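Local coordinates for regulatory protein SdiA (Escherichia coli, PDB 4LFU) that activates transcription from a promoter upstream of the ftsQAZ cell-division genes and senses acyl-homoserine lactone autoinducers made by other bacteria, at residues V82-F88 / L130-S134; T175-F180 / Y233-L239; L188-A192 / K227-A231. All coordinates share one frame; numbering follows the deposited sequence.

Interaction 1: residues V82-F88 / L130-S134; sequences VLNPENF and LGFLS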
# COMPACT_ATOMS: atom_id res chain seq x y z
N VAL A 82 8.07 -8.18 -15.64
CA VAL A 82 8.84 -7.82 -14.46
C VAL A 82 8.16 -6.65 -13.70
O VAL A 82 8.51 -6.35 -12.55
CB VAL A 82 10.32 -7.55 -14.94
CG1 VAL A 82 11.03 -6.51 -14.14
CG2 VAL A 82 11.08 -8.88 -15.04
N LEU A 83 7.18 -6.02 -14.35
CA LEU A 83 6.46 -4.85 -13.84
C LEU A 83 4.99 -5.17 -13.54
O LEU A 83 4.13 -4.28 -13.48
CB LEU A 83 6.57 -3.70 -14.86
CG LEU A 83 7.68 -2.65 -14.79
CD1 LEU A 83 8.90 -2.97 -13.91
CD2 LEU A 83 8.11 -2.22 -16.18
N ASN A 84 4.72 -6.46 -13.39
CA ASN A 84 3.41 -6.95 -13.11
C ASN A 84 3.46 -7.60 -11.73
O ASN A 84 4.06 -8.67 -11.57
CB ASN A 84 2.97 -7.94 -14.20
CG ASN A 84 1.60 -8.55 -13.94
OD1 ASN A 84 0.88 -8.15 -13.01
ND2 ASN A 84 1.25 -9.56 -14.73
N PRO A 85 2.85 -6.95 -10.73
CA PRO A 85 2.80 -7.42 -9.34
C PRO A 85 2.17 -8.83 -9.13
O PRO A 85 2.54 -9.53 -8.19
CB PRO A 85 2.00 -6.33 -8.62
CG PRO A 85 1.25 -5.65 -9.68
CD PRO A 85 2.13 -5.67 -10.88
N GLU A 86 1.26 -9.23 -10.01
CA GLU A 86 0.66 -10.58 -9.99
C GLU A 86 1.68 -11.71 -10.12
O GLU A 86 1.40 -12.84 -9.74
CB GLU A 86 -0.42 -10.71 -11.06
CG GLU A 86 -1.77 -10.02 -10.71
CD GLU A 86 -2.25 -9.06 -11.81
OE1 GLU A 86 -3.14 -9.47 -12.61
OE2 GLU A 86 -1.74 -7.91 -11.88
N ASN A 87 2.88 -11.44 -10.63
CA ASN A 87 3.80 -12.57 -10.69
C ASN A 87 4.98 -12.55 -9.68
O ASN A 87 5.92 -13.33 -9.77
CB ASN A 87 4.13 -12.98 -12.16
CG ASN A 87 4.81 -11.91 -12.92
OD1 ASN A 87 5.76 -11.33 -12.42
ND2 ASN A 87 4.34 -11.63 -14.15
N PHE A 88 4.84 -11.69 -8.68
CA PHE A 88 5.77 -11.61 -7.56
C PHE A 88 5.31 -12.50 -6.40
O PHE A 88 4.12 -12.72 -6.20
CB PHE A 88 5.86 -10.15 -7.07
CG PHE A 88 6.71 -9.27 -7.94
CD1 PHE A 88 6.24 -8.81 -9.17
CD2 PHE A 88 7.97 -8.90 -7.54
CE1 PHE A 88 7.02 -7.99 -9.96
CE2 PHE A 88 8.74 -8.08 -8.33
CZ PHE A 88 8.26 -7.64 -9.55
N LEU A 130 3.42 2.19 -7.51
CA LEU A 130 4.09 0.90 -7.37
C LEU A 130 5.52 1.07 -7.81
O LEU A 130 5.79 1.47 -8.95
CB LEU A 130 3.38 -0.18 -8.22
CG LEU A 130 1.95 -0.62 -7.89
CD1 LEU A 130 1.53 -1.65 -8.91
CD2 LEU A 130 1.84 -1.23 -6.49
N GLY A 131 6.44 0.79 -6.89
CA GLY A 131 7.85 0.91 -7.17
C GLY A 131 8.45 -0.46 -7.40
O GLY A 131 8.13 -1.43 -6.68
N PHE A 132 9.29 -0.54 -8.42
CA PHE A 132 9.97 -1.79 -8.80
C PHE A 132 11.48 -1.54 -8.86
O PHE A 132 11.95 -0.66 -9.58
CB PHE A 132 9.49 -2.25 -10.18
CG PHE A 132 8.02 -2.59 -10.24
CD1 PHE A 132 7.60 -3.91 -10.09
CD2 PHE A 132 7.06 -1.60 -10.47
CE1 PHE A 132 6.25 -4.22 -10.11
CE2 PHE A 132 5.69 -1.91 -10.54
CZ PHE A 132 5.29 -3.20 -10.36
N LEU A 133 12.24 -2.33 -8.11
CA LEU A 133 13.70 -2.26 -8.21
C LEU A 133 14.23 -3.55 -8.85
O LEU A 133 14.05 -4.63 -8.30
CB LEU A 133 14.32 -2.05 -6.83
CG LEU A 133 15.86 -2.05 -6.77
CD1 LEU A 133 16.47 -0.87 -7.53
CD2 LEU A 133 16.30 -2.07 -5.32
N SER A 134 14.88 -3.42 -10.00
CA SER A 134 15.44 -4.57 -10.72
C SER A 134 16.94 -4.50 -10.71
O SER A 134 17.50 -3.42 -10.85
CB SER A 134 15.01 -4.53 -12.16
OG SER A 134 13.69 -4.97 -12.29
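Phe132 reaches off strand 130-134 to meet the turn 82-88, and its ring is the centre of the contact. Leu83 lies over one face: its CA stands 4.0 Å from the centroid of the Phe132 ring and 21° off the ring normal, a CH-pi contact from the backbone carbon, displaced toward the rim. Beyond it, Leu83 CD1 bends back to 3.8 Å from Phe132 CG, so main chain and branch tip press on the same ring. The ring edge is taken by Pro85, whose CD is 4.0 Å from Phe132 CZ, and by Phe88, whose CZ is 3.8 Å from Phe132 CD1; Val82 O also approaches CD1. The two phenyl planes are inclined at 53°, with centroids 5.8 Å apart. CB of Phe132 points to the turn, and a chi1 of -63° then sets CG beside the backbone N. At the ends of the contact, Pro85 CG packs on Leu130 CD1 (4.1 Å) and Val82 CG1 on Ser134 OG (3.6 Å); that hydroxyl is hydrogen-bonded to Thr120.

No hydrogen bond joins the segments. The turn is shaped internally, by an Asx turn in which Glu86 N donates to Asn84 OD1 at 3.2 Å and by Phe88 N bonding to Pro85 O. Farther out, Arg47 donates to Leu83 O, and Tyr122 meets both phenylalanine rings. The contact belongs to the alpha-beta-alpha sandwich of the autoinducer-binding domain (GAF clan), whose antiparallel sheet is covered here by the loop 82-88; tetraethylene glycol bound beside Leu83, probably from the crystallisation liquor, is consistent with a ligand pocket.

Interaction 2: residues T175-F180 / Y233-L239; sequences TPEMNF and YAAATGL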
# COMPACT_ATOMS: atom_id res chain seq x y z
N THR A 175 2.87 12.03 -6.80
CA THR A 175 1.57 12.10 -7.48
C THR A 175 1.10 13.57 -7.48
O THR A 175 1.70 14.37 -6.78
CB THR A 175 0.54 11.13 -6.81
OG1 THR A 175 0.59 11.27 -5.38
CG2 THR A 175 0.86 9.70 -7.17
N PRO A 176 0.08 13.93 -8.30
CA PRO A 176 -0.38 15.33 -8.33
C PRO A 176 -0.70 15.86 -6.94
O PRO A 176 -1.29 15.15 -6.11
CB PRO A 176 -1.66 15.25 -9.17
CG PRO A 176 -1.44 14.11 -10.07
CD PRO A 176 -0.71 13.10 -9.23
N GLU A 177 -0.29 17.10 -6.69
CA GLU A 177 -0.49 17.74 -5.40
C GLU A 177 -1.94 18.17 -5.25
O GLU A 177 -2.53 18.72 -6.19
CB GLU A 177 0.42 18.96 -5.29
CG GLU A 177 0.77 19.34 -3.87
CD GLU A 177 1.37 20.74 -3.79
OE1 GLU A 177 1.20 21.52 -4.77
OE2 GLU A 177 1.99 21.07 -2.74
N MET A 178 -2.53 17.86 -4.10
CA MET A 178 -3.88 18.28 -3.77
C MET A 178 -3.85 18.88 -2.38
O MET A 178 -4.14 18.19 -1.38
CB MET A 178 -4.90 17.11 -3.84
CG MET A 178 -4.62 16.08 -4.93
SD MET A 178 -5.99 14.96 -5.35
CE MET A 178 -5.02 13.93 -6.44
N ASN A 179 -3.47 20.15 -2.32
CA ASN A 179 -3.44 20.86 -1.05
C ASN A 179 -4.84 21.35 -0.74
O ASN A 179 -5.23 22.43 -1.14
CB ASN A 179 -2.46 22.04 -1.09
CG ASN A 179 -1.02 21.60 -1.30
OD1 ASN A 179 -0.51 20.69 -0.61
ND2 ASN A 179 -0.35 22.24 -2.26
N PHE A 180 -5.61 20.51 -0.07
CA PHE A 180 -7.01 20.81 0.16
C PHE A 180 -7.19 21.12 1.63
O PHE A 180 -6.50 20.55 2.47
CB PHE A 180 -7.95 19.66 -0.25
CG PHE A 180 -8.02 19.40 -1.75
CD1 PHE A 180 -7.52 20.32 -2.68
CD2 PHE A 180 -8.61 18.23 -2.22
CE1 PHE A 180 -7.58 20.06 -4.06
CE2 PHE A 180 -8.69 17.98 -3.60
CZ PHE A 180 -8.18 18.90 -4.51
N TYR A 233 -9.31 10.95 -7.90
CA TYR A 233 -7.88 11.20 -7.69
C TYR A 233 -7.48 11.19 -6.21
O TYR A 233 -6.50 10.54 -5.82
CB TYR A 233 -7.47 12.52 -8.37
CG TYR A 233 -7.06 12.36 -9.82
CD1 TYR A 233 -7.92 11.79 -10.75
CD2 TYR A 233 -5.81 12.80 -10.27
CE1 TYR A 233 -7.55 11.66 -12.09
CE2 TYR A 233 -5.42 12.67 -11.62
CZ TYR A 233 -6.30 12.10 -12.52
OH TYR A 233 -5.94 11.98 -13.84
N ALA A 234 -8.28 11.88 -5.40
CA ALA A 234 -8.17 11.85 -3.93
C ALA A 234 -8.28 10.45 -3.32
O ALA A 234 -7.49 10.05 -2.45
CB ALA A 234 -9.25 12.74 -3.36
N ALA A 235 -9.30 9.71 -3.75
CA ALA A 235 -9.52 8.34 -3.33
C ALA A 235 -8.33 7.44 -3.73
O ALA A 235 -7.84 6.66 -2.90
CB ALA A 235 -10.79 7.83 -3.90
N ALA A 236 -7.83 7.60 -4.97
CA ALA A 236 -6.75 6.72 -5.48
C ALA A 236 -5.41 6.89 -4.76
O ALA A 236 -4.70 5.91 -4.52
CB ALA A 236 -6.57 6.90 -6.96
N THR A 237 -5.06 8.15 -4.47
CA THR A 237 -3.78 8.49 -3.87
C THR A 237 -3.82 8.46 -2.35
O THR A 237 -2.79 8.59 -1.70
CB THR A 237 -3.32 9.88 -4.31
OG1 THR A 237 -4.36 10.81 -4.00
CG2 THR A 237 -3.03 9.91 -5.80
N GLY A 238 -5.02 8.33 -1.79
CA GLY A 238 -5.20 8.24 -0.35
C GLY A 238 -5.30 9.58 0.34
O GLY A 238 -5.16 9.64 1.55
N LEU A 239 -5.53 10.66 -0.41
CA LEU A 239 -5.67 12.00 0.20
C LEU A 239 -6.93 12.06 1.08
O LEU A 239 -6.90 12.60 2.19
CB LEU A 239 -5.72 13.10 -0.85
CG LEU A 239 -6.28 14.45 -0.38
CD1 LEU A 239 -5.20 15.36 0.19
CD2 LEU A 239 -7.06 15.17 -1.49
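Met178 and Leu239 face each other where the irregular chain 175-180 passes the C-terminal end of helix 227-237, their CA atoms 7.6 Å apart, just after Gly238 leaves the helix with a phi of 86°. Extended beyond CG, the Met178 side chain runs in to the last helical turn. There the side chains of Met178 and Tyr233 cross at about a right angle, Met178 CE meeting Tyr233 CB at 3.4 Å, and Met178 SD lies 3.8 Å from Ala234 N. Leu239 packs beside the methionine: its CD2 touches Met178 CB at 3.7 Å and Phe180 CD2 at 3.5 Å. Met178 CB also sits over the centre of the Phe180 ring, so methionine, leucine and phenylalanine form one apolar cluster. Nearby, Thr237 CG2 packs on Thr175 OG1 (3.9 Å). A chi1 of 54° turns the Thr237 hydroxyl back to Tyr233 O, 2.8 Å from OG1; that carbonyl also accepts from Thr237 N, on the opposite face of its plane. Outside the pair, Phe180 continues onto helices 182-192 and 208-222, Tyr233 bonds through OH to Glu193 of the second subunit, and Thr175 and Tyr233 touch the loop after strand 41-47, at the junction with the autoinducer-binding domain.

Interaction 3: residues L188-A192 / K227-A231; sequences LRWTA and KTQVA
Leu188 and Ala231 meet inside the LuxR-type helix-turn-helix domain, where the helix preceding the predicted DNA-binding motif crosses the last helix of the fold. The segment axes pass 9.6 Å apart at a signed angle of -104°, so the two helices run nearly perpendicular and touch over a short patch.

The tight part is apolar. Both methyls of Leu188 straddle Val230 CG1, with CD1 at 3.7 Å and CD2 slightly farther, while Leu188 CG stands over Ala231 CA. The Ala231 methyl lies between Leu188 and Thr191: its CB is 4.1 Å from Leu188 CD1 and about as far from Thr191 CG2. Ala192 and Ala231 form the nearest backbone pair, with CA atoms 5.7 Å apart. Helix 208-222 joins this core through Met218, which packs on Leu188, and the second subunit reaches its border, where Cys232 of that subunit touches Ala231.

Toward Lys227 the packing thins to one methyl against methylenes, and the polar groups are linked through water. Thr191 is divided between the two regimes: CG2, anti to the backbone N, points at the partner helix and lies 4.0 Å from Lys227 CG, whereas OG1 turns back to its own helix, hydrogen-bonded to Ile187 O and also to Gln215. Lys227 leaves its backbone with chi1 at 65° and then extends; against helix 188-192 it is CB and CG that pack, and Gln215 and Gln219 are further neighbours. A water spans the remaining distance, accepting from Lys227 NZ at 2.8 Å and donating only weakly to Thr191 OG1 at 3.4 Å.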
# COMPACT_ATOMS: atom_id res chain seq x y z
N LEU A 188 -15.41 16.42 -0.03
CA LEU A 188 -14.94 15.41 -0.97
C LEU A 188 -15.34 14.01 -0.55
O LEU A 188 -15.86 13.24 -1.35
CB LEU A 188 -13.43 15.52 -1.15
CG LEU A 188 -13.00 15.13 -2.57
CD1 LEU A 188 -13.77 15.94 -3.65
CD2 LEU A 188 -11.49 15.31 -2.66
N ARG A 189 -15.15 13.70 0.73
CA ARG A 189 -15.59 12.42 1.32
C ARG A 189 -17.05 12.08 1.14
O ARG A 189 -17.39 10.92 0.86
CB ARG A 189 -15.21 12.36 2.80
CG ARG A 189 -13.71 12.20 3.03
CD ARG A 189 -13.40 11.76 4.47
NE ARG A 189 -13.78 12.81 5.44
CZ ARG A 189 -13.01 13.85 5.74
NH1 ARG A 189 -11.82 14.02 5.17
NH2 ARG A 189 -13.45 14.73 6.63
N TRP A 190 -17.93 13.07 1.30
CA TRP A 190 -19.37 12.86 1.08
C TRP A 190 -19.67 12.68 -0.40
O TRP A 190 -20.61 11.95 -0.76
CB TRP A 190 -20.23 13.98 1.72
CG TRP A 190 -20.27 13.90 3.21
CD1 TRP A 190 -19.61 14.71 4.08
CD2 TRP A 190 -20.96 12.93 4.01
NE1 TRP A 190 -19.85 14.32 5.38
CE2 TRP A 190 -20.67 13.22 5.37
CE3 TRP A 190 -21.80 11.83 3.72
CZ2 TRP A 190 -21.19 12.47 6.43
CZ3 TRP A 190 -22.32 11.08 4.78
CH2 TRP A 190 -22.01 11.40 6.12
N THR A 191 -18.89 13.36 -1.24
CA THR A 191 -18.97 13.21 -2.70
C THR A 191 -18.66 11.76 -3.16
O THR A 191 -19.42 11.15 -3.94
CB THR A 191 -18.07 14.26 -3.40
OG1 THR A 191 -18.55 15.56 -3.05
CG2 THR A 191 -18.09 14.10 -4.95
N ALA A 192 -17.57 11.23 -2.62
CA ALA A 192 -17.12 9.88 -2.91
C ALA A 192 -18.09 8.81 -2.41
O ALA A 192 -18.03 7.68 -2.88
CB ALA A 192 -15.72 9.68 -2.31
N LYS A 227 -16.28 17.17 -10.21
CA LYS A 227 -16.05 16.65 -8.86
C LYS A 227 -15.64 15.16 -8.83
O LYS A 227 -14.97 14.71 -7.89
CB LYS A 227 -17.30 16.86 -8.00
CG LYS A 227 -18.54 16.08 -8.45
CD LYS A 227 -19.82 16.63 -7.84
CE LYS A 227 -20.89 15.54 -7.79
NZ LYS A 227 -22.16 16.03 -7.19
N THR A 228 -16.08 14.40 -9.84
CA THR A 228 -15.80 12.96 -9.94
C THR A 228 -14.33 12.69 -10.07
O THR A 228 -13.81 11.83 -9.36
CB THR A 228 -16.54 12.26 -11.13
OG1 THR A 228 -17.93 12.61 -11.10
CG2 THR A 228 -16.40 10.72 -11.02
N GLN A 229 -13.67 13.44 -10.97
CA GLN A 229 -12.22 13.35 -11.15
C GLN A 229 -11.47 13.76 -9.87
O GLN A 229 -10.48 13.13 -9.50
CB GLN A 229 -11.70 14.18 -12.36
CG GLN A 229 -10.17 13.98 -12.51
CD GLN A 229 -9.47 14.90 -13.48
OE1 GLN A 229 -9.53 14.70 -14.69
NE2 GLN A 229 -8.75 15.89 -12.96
N VAL A 230 -11.96 14.80 -9.20
CA VAL A 230 -11.34 15.23 -7.92
C VAL A 230 -11.45 14.16 -6.85
O VAL A 230 -10.45 13.78 -6.23
CB VAL A 230 -11.93 16.53 -7.38
CG1 VAL A 230 -11.18 16.94 -6.10
CG2 VAL A 230 -11.84 17.60 -8.41
N ALA A 231 -12.66 13.65 -6.65
CA ALA A 231 -12.89 12.60 -5.67
C ALA A 231 -12.11 11.32 -6.00
O ALA A 231 -11.54 10.69 -5.10
CB ALA A 231 -14.39 12.32 -5.55
O HOH W 1 -21.60 15.79 -4.49

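Overall arrangement
Interaction 1 belongs to the autoinducer-binding domain, whereas interactions 2 and 3 both lie in the DNA-binding domain; the centres of 1 and 2 are 23 Å apart, and their nearest atoms about 8 Å. Interactions 2 and 3 share helix 227-237 and form a continuous core: Ala234 CB meets Leu188 CD2 at 3.5 Å, and Phe180 CE2 meets Val230 CG1. Interaction 3 is buried, with methyls packed between crossed helices; the other two are partly buried. None has a direct hydrogen bond across its segments, but interaction 1 centres on an aromatic ring over a sheet, and interaction 2 on a methionine at a helix end. Only 2 and 3 touch the second subunit.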